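Local coordinates for DNA mismatch repair protein MLH3 (Saccharomyces cerevisiae S288C, PDB 6RMN) that takes part in DNA mismatch repair, correcting insertion-deletion loops as the MLH3 subunit of the MutLbeta heterodimer, at residues Glu59-Tyr62 / Ser63-Glu67; His146-Asp149 / Leu150-Phe153. All blocks are in the same frame, centred on the assembly; numbering follows the deposited sequence.

Contact 1: residues Glu59-Tyr62 / Ser63-Glu67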
ATOM      1  N   GLU B  59     -16.188  -6.884 -17.182  1.00 34.81           N
ATOM      2  CA  GLU B  59     -16.642  -8.278 -17.170  1.00 35.31           C
ATOM      3  C   GLU B  59     -18.009  -8.360 -17.838  1.00 38.00           C
ATOM      4  O   GLU B  59     -18.259  -9.290 -18.610  1.00 39.37           O
ATOM      5  CB  GLU B  59     -16.739  -8.823 -15.730  1.00 37.28           C
ATOM      6  CG  GLU B  59     -15.395  -9.175 -15.096  1.00 54.87           C
ATOM      7  CD  GLU B  59     -15.329  -9.438 -13.595  1.00 79.37           C
ATOM      8  OE1 GLU B  59     -16.367  -9.333 -12.896  1.00 53.84           O
ATOM      9  OE2 GLU B  59     -14.213  -9.751 -13.118  1.00 82.99           O
ATOM     10  N   LEU B  60     -18.896  -7.388 -17.536  1.00 32.56           N
ATOM     11  CA  LEU B  60     -20.265  -7.311 -18.076  1.00 31.65           C
ATOM     12  C   LEU B  60     -20.263  -7.054 -19.573  1.00 36.26           C
ATOM     13  O   LEU B  60     -21.024  -7.699 -20.306  1.00 36.39           O
ATOM     14  CB  LEU B  60     -21.112  -6.248 -17.333  1.00 30.50           C
ATOM     15  CG  LEU B  60     -21.581  -6.600 -15.905  1.00 33.92           C
ATOM     16  CD1 LEU B  60     -22.244  -5.433 -15.248  1.00 32.87           C
ATOM     17  CD2 LEU B  60     -22.517  -7.781 -15.898  1.00 35.82           C
ATOM     18  N   PHE B  61     -19.393  -6.127 -20.020  1.00 33.94           N
ATOM     19  CA  PHE B  61     -19.181  -5.784 -21.414  1.00 35.45           C
ATOM     20  C   PHE B  61     -18.644  -6.973 -22.188  1.00 41.78           C
ATOM     21  O   PHE B  61     -19.195  -7.301 -23.242  1.00 43.10           O
ATOM     22  CB  PHE B  61     -18.276  -4.550 -21.556  1.00 37.99           C
ATOM     23  CG  PHE B  61     -19.081  -3.306 -21.846  1.00 41.23           C
ATOM     24  CD1 PHE B  61     -19.596  -3.070 -23.115  1.00 46.55           C
ATOM     25  CD2 PHE B  61     -19.387  -2.406 -20.835  1.00 43.87           C
ATOM     26  CE1 PHE B  61     -20.375  -1.937 -23.371  1.00 47.88           C
ATOM     27  CE2 PHE B  61     -20.182  -1.284 -21.091  1.00 47.03           C
ATOM     28  CZ  PHE B  61     -20.669  -1.057 -22.354  1.00 45.84           C
ATOM     29  N   TYR B  62     -17.624  -7.662 -21.637  1.00 39.87           N
ATOM     30  CA  TYR B  62     -17.029  -8.849 -22.249  1.00 42.09           C
ATOM     31  C   TYR B  62     -18.090  -9.942 -22.476  1.00 44.93           C
ATOM     32  O   TYR B  62     -18.137 -10.517 -23.557  1.00 46.62           O
ATOM     33  CB  TYR B  62     -15.804  -9.360 -21.442  1.00 45.11           C
ATOM     34  CG  TYR B  62     -15.254 -10.677 -21.956  1.00 51.71           C
ATOM     35  CD1 TYR B  62     -14.402 -10.718 -23.057  1.00 55.58           C
ATOM     36  CD2 TYR B  62     -15.643 -11.888 -21.385  1.00 54.26           C
ATOM     37  CE1 TYR B  62     -13.944 -11.931 -23.574  1.00 59.74           C
ATOM     38  CE2 TYR B  62     -15.202 -13.105 -21.900  1.00 58.06           C
ATOM     39  CZ  TYR B  62     -14.342 -13.124 -22.989  1.00 69.07           C
ATOM     40  OH  TYR B  62     -13.893 -14.327 -23.491  1.00 72.61           O
ATOM     41  N   SER B  63     -18.963 -10.185 -21.489  1.00 39.38           N
ATOM     42  CA  SER B  63     -20.052 -11.161 -21.598  1.00 39.63           C
ATOM     43  C   SER B  63     -21.070 -10.797 -22.689  1.00 42.40           C
ATOM     44  O   SER B  63     -21.440 -11.659 -23.483  1.00 42.40           O
ATOM     45  CB  SER B  63     -20.766 -11.324 -20.257  1.00 42.15           C
ATOM     46  OG  SER B  63     -19.859 -11.835 -19.294  1.00 56.30           O
ATOM     47  N   LEU B  64     -21.523  -9.527 -22.711  1.00 37.77           N
ATOM     48  CA  LEU B  64     -22.517  -9.009 -23.642  1.00 37.33           C
ATOM     49  C   LEU B  64     -22.033  -9.069 -25.091  1.00 43.07           C
ATOM     50  O   LEU B  64     -22.780  -9.513 -25.963  1.00 43.98           O
ATOM     51  CB  LEU B  64     -22.932  -7.564 -23.237  1.00 35.90           C
ATOM     52  CG  LEU B  64     -23.634  -6.671 -24.297  1.00 39.50           C
ATOM     53  CD1 LEU B  64     -24.999  -7.166 -24.624  1.00 39.20           C
ATOM     54  CD2 LEU B  64     -23.726  -5.241 -23.828  1.00 39.95           C
ATOM     55  N   LEU B  65     -20.804  -8.609 -25.343  1.00 39.62           N
ATOM     56  CA  LEU B  65     -20.261  -8.565 -26.694  1.00 40.14           C
ATOM     57  C   LEU B  65     -19.836  -9.938 -27.222  1.00 46.47           C
ATOM     58  O   LEU B  65     -19.903 -10.134 -28.426  1.00 46.85           O
ATOM     59  CB  LEU B  65     -19.150  -7.513 -26.811  1.00 39.35           C
ATOM     60  CG  LEU B  65     -19.703  -6.078 -26.845  1.00 41.00           C
ATOM     61  CD1 LEU B  65     -18.738  -5.090 -26.275  1.00 39.71           C
ATOM     62  CD2 LEU B  65     -20.231  -5.693 -28.241  1.00 41.04           C
ATOM     63  N   THR B  66     -19.484 -10.901 -26.344  1.00 45.14           N
ATOM     64  CA  THR B  66     -19.157 -12.282 -26.740  1.00 47.28           C
ATOM     65  C   THR B  66     -20.442 -12.948 -27.239  1.00 53.64           C
ATOM     66  O   THR B  66     -20.404 -13.633 -28.257  1.00 56.31           O
ATOM     67  CB  THR B  66     -18.477 -13.050 -25.579  1.00 51.71           C
ATOM     68  OG1 THR B  66     -17.260 -12.392 -25.275  1.00 50.65           O
ATOM     69  CG2 THR B  66     -18.154 -14.494 -25.920  1.00 50.56           C
ATOM     70  N   GLU B  67     -21.584 -12.688 -26.565  1.00 48.22           N
ATOM     71  CA  GLU B  67     -22.894 -13.221 -26.943  1.00 48.12           C
ATOM     72  C   GLU B  67     -23.371 -12.660 -28.288  1.00 52.14           C
ATOM     73  O   GLU B  67     -23.871 -13.408 -29.129  1.00 53.67           O
ATOM     74  CB  GLU B  67     -23.942 -12.892 -25.870  1.00 48.12           C
ATOM     75  CG  GLU B  67     -23.858 -13.729 -24.609  1.00 61.63           C
ATOM     76  CD  GLU B  67     -24.719 -13.191 -23.483  1.00 84.21           C
ATOM     77  OE1 GLU B  67     -25.964 -13.311 -23.566  1.00 75.41           O
ATOM     78  OE2 GLU B  67     -24.144 -12.644 -22.514  1.00 85.39           O
TER

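Contact 2: residues His146-Asp149 / Leu150-Phe153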
ATOM      1  N   HIS B 146     -31.497   5.000 -30.269  1.00 39.80           N
ATOM      2  CA  HIS B 146     -30.510   4.211 -31.001  1.00 39.40           C
ATOM      3  C   HIS B 146     -30.600   4.378 -32.529  1.00 44.42           C
ATOM      4  O   HIS B 146     -29.559   4.496 -33.179  1.00 44.20           O
ATOM      5  CB  HIS B 146     -30.527   2.733 -30.610  1.00 38.88           C
ATOM      6  CG  HIS B 146     -29.352   1.992 -31.178  1.00 41.92           C
ATOM      7  ND1 HIS B 146     -28.046   2.383 -30.899  1.00 43.03           N
ATOM      8  CD2 HIS B 146     -29.319   0.938 -32.024  1.00 43.35           C
ATOM      9  CE1 HIS B 146     -27.269   1.548 -31.565  1.00 42.23           C
ATOM     10  NE2 HIS B 146     -27.984   0.661 -32.256  1.00 43.02           N
ATOM     11  N   ALA B 147     -31.831   4.402 -33.092  1.00 41.79           N
ATOM     12  CA  ALA B 147     -32.075   4.592 -34.528  1.00 43.00           C
ATOM     13  C   ALA B 147     -31.515   5.942 -34.994  1.00 51.56           C
ATOM     14  O   ALA B 147     -30.904   6.015 -36.066  1.00 52.90           O
ATOM     15  CB  ALA B 147     -33.567   4.512 -34.821  1.00 44.00           C
ATOM     16  N   HIS B 148     -31.712   7.008 -34.180  1.00 50.16           N
ATOM     17  CA  HIS B 148     -31.192   8.349 -34.458  1.00 52.20           C
ATOM     18  C   HIS B 148     -29.683   8.375 -34.269  1.00 53.88           C
ATOM     19  O   HIS B 148     -29.001   9.055 -35.022  1.00 54.68           O
ATOM     20  CB  HIS B 148     -31.873   9.422 -33.590  1.00 54.64           C
ATOM     21  CG  HIS B 148     -33.288   9.702 -33.982  1.00 60.03           C
ATOM     22  ND1 HIS B 148     -33.619  10.120 -35.264  1.00 64.38           N
ATOM     23  CD2 HIS B 148     -34.417   9.629 -33.243  1.00 61.85           C
ATOM     24  CE1 HIS B 148     -34.935  10.255 -35.267  1.00 64.41           C
ATOM     25  NE2 HIS B 148     -35.458   9.976 -34.072  1.00 63.47           N
ATOM     26  N   ASP B 149     -29.152   7.600 -33.301  1.00 48.07           N
ATOM     27  CA  ASP B 149     -27.709   7.500 -33.084  1.00 47.28           C
ATOM     28  C   ASP B 149     -27.023   6.958 -34.347  1.00 51.21           C
ATOM     29  O   ASP B 149     -26.024   7.517 -34.797  1.00 52.40           O
ATOM     30  CB  ASP B 149     -27.380   6.652 -31.827  1.00 46.80           C
ATOM     31  CG  ASP B 149     -27.396   7.441 -30.527  1.00 58.91           C
ATOM     32  OD1 ASP B 149     -27.446   8.700 -30.591  1.00 62.58           O
ATOM     33  OD2 ASP B 149     -27.342   6.806 -29.440  1.00 61.05           O
ATOM     34  N   LEU B 150     -27.628   5.926 -34.956  1.00 46.67           N
ATOM     35  CA  LEU B 150     -27.159   5.284 -36.179  1.00 46.34           C
ATOM     36  C   LEU B 150     -27.276   6.200 -37.371  1.00 54.00           C
ATOM     37  O   LEU B 150     -26.302   6.350 -38.115  1.00 55.64           O
ATOM     38  CB  LEU B 150     -27.922   3.975 -36.442  1.00 44.31           C
ATOM     39  CG  LEU B 150     -27.667   2.844 -35.459  1.00 44.94           C
ATOM     40  CD1 LEU B 150     -28.799   1.834 -35.486  1.00 43.73           C
ATOM     41  CD2 LEU B 150     -26.337   2.180 -35.722  1.00 46.70           C
ATOM     42  N   LYS B 151     -28.445   6.844 -37.540  1.00 51.82           N
ATOM     43  CA  LYS B 151     -28.674   7.725 -38.673  1.00 54.45           C
ATOM     44  C   LYS B 151     -27.861   9.031 -38.586  1.00 60.42           C
ATOM     45  O   LYS B 151     -27.521   9.585 -39.631  1.00 63.00           O
ATOM     46  CB  LYS B 151     -30.185   7.969 -38.907  1.00 58.54           C
ATOM     47  CG  LYS B 151     -30.817   9.172 -38.198  1.00 77.43           C
ATOM     48  CD  LYS B 151     -31.592  10.021 -39.191  1.00 86.59           C
ATOM     49  CE  LYS B 151     -32.011  11.361 -38.639  1.00 99.40           C
ATOM     50  NZ  LYS B 151     -32.592  12.232 -39.706  1.00108.34           N
ATOM     51  N   ASP B 152     -27.525   9.498 -37.366  1.00 55.61           N
ATOM     52  CA  ASP B 152     -26.781  10.744 -37.180  1.00 57.24           C
ATOM     53  C   ASP B 152     -25.258  10.544 -37.009  1.00 59.67           C
ATOM     54  O   ASP B 152     -24.539  11.511 -36.725  1.00 60.14           O
ATOM     55  CB  ASP B 152     -27.386  11.584 -36.039  1.00 59.30           C
ATOM     56  CG  ASP B 152     -28.753  12.169 -36.375  1.00 74.06           C
ATOM     57  OD1 ASP B 152     -28.950  12.606 -37.535  1.00 76.65           O
ATOM     58  OD2 ASP B 152     -29.619  12.203 -35.477  1.00 82.15           O
ATOM     59  N   PHE B 153     -24.765   9.309 -37.298  1.00 53.25           N
ATOM     60  CA  PHE B 153     -23.352   8.894 -37.285  1.00 51.40           C
ATOM     61  C   PHE B 153     -22.690   9.103 -35.925  1.00 54.70           C
ATOM     62  O   PHE B 153     -21.496   9.389 -35.853  1.00 55.88           O
ATOM     63  CB  PHE B 153     -22.528   9.549 -38.433  1.00 54.54           C
ATOM     64  CG  PHE B 153     -23.299   9.792 -39.700  1.00 57.06           C
ATOM     65  CD1 PHE B 153     -23.535   8.758 -40.599  1.00 59.16           C
ATOM     66  CD2 PHE B 153     -23.823  11.048 -39.985  1.00 60.55           C
ATOM     67  CE1 PHE B 153     -24.283   8.975 -41.754  1.00 60.80           C
ATOM     68  CE2 PHE B 153     -24.568  11.265 -41.146  1.00 64.17           C
ATOM     69  CZ  PHE B 153     -24.801  10.225 -42.013  1.00 61.74           C
TER

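Contact 1: residues Glu59-Tyr62 / Ser63-Glu67
On the long helix 48-69 of this C-terminal part of MLH3, the helix whose earlier turns supply His-49 and Glu-53 to the zinc site, Tyr-62 and Thr-66 meet one turn apart. Thr-66 grips the carbonyl of Tyr-62 twice: its backbone N donates to Tyr-62 O in the ordinary i to i+4 bond, and the hydroxyl Thr-66 OG1 donates to the same Tyr-62 O at 2.7 Å. The two donors reach Tyr-62 O from opposite faces of the carbonyl plane, the hydroxyl tilted 28° from it. Thr-66 can do this because OG1 lies beside its own backbone N, chi1 -62°, which swings it back toward the preceding turn. Ser-63 has a similar rotamer, and Ser-63 OG lies 3.1 Å from Glu-59 O, the oxygen that also accepts from Ser-63 N.

On the buried flank, Phe-61 and Leu-65 lie side by side and point the same way. Leu-65 CD1 comes up to the edge of the phenyl ring, near its plane, 3.8 Å from Phe-61 CD1. The backbones of the pair are joined by Leu-65 N donating to Phe-61 O. This flank faces helix 183-196, where His-186 meets the Phe-61 ring edge-to-face and Leu-189 touches Leu-60, Phe-61 and Leu-64; Leu-65 rests on Trp-174. Back on the exposed flank, the Tyr-62 ring also covers the threonine hydroxyl: Thr-66 OG1 sits over the centre of one face, 3.7 Å above the plane of the Tyr-62 ring.

Contact 2: residues His146-Asp149 / Leu150-Phe153
Leu-150 leans back one turn onto the imidazole of His-146. Leu-150 CB starts beside the backbone, 3.6 Å from Ala-147 O. Next comes Leu-150 CG, 3.4 Å from His-146 O. The same Leu-150 CG lies over one face of the His-146 ring, offset toward the rim, in a CH-pi contact 4.2 Å from the centroid and 22° off the ring normal. Of the two methyls, Leu-150 CD1 presses closer, 3.5 Å from His-146 NE2, while Leu-150 CD2 stays 4.1 Å from that same nitrogen. His-146 CG is anti to its backbone N (chi1 -170°), beside the carbonyl carbon, which carries the imidazole to the Leu-150 side; Phe-100 meets the same ring edge-to-face. All this happens in the last turn of helix 136-151, where Leu-150 also touches Tyr-96 of helix 87-101. Cut back to an alanine, this side chain is likely to leave that face of the His-146 imidazole without its aliphatic cover and to open a gap against Tyr-96. The helix runs out at Asp-152, the first residue with non-helical backbone angles, although Asp-152 N still donates to His-148 O at 2.8 Å. On the other flank, the Lys-151 chain runs alongside His-148, and Lys-151 CE approaches the edge of the imidazole, 3.9 Å from His-148 ND1.

From the N terminus, the chain runs through helix 5-15 and strands 18-23, 27-31 and 43-47 into helix 48-69, on whose later turns contact 1 lies. It then builds the second antiparallel sheet and helix 87-101 before helix 136-151, whose C-terminal end holds contact 2. Each contact spans about one helical turn and closes no large loop; the two come in series, neither nesting nor crossing. The centres of contact 1 and contact 2 are 23 Å apart, and the nearest atoms of contact 1 and contact 2 are about 11 Å apart. Contact 1 lines the flank of its helix against helix 183-196, whereas contact 2 joins the end of helix 136-151 to helix 87-101 and the loop at Lys-154 and Lys-155.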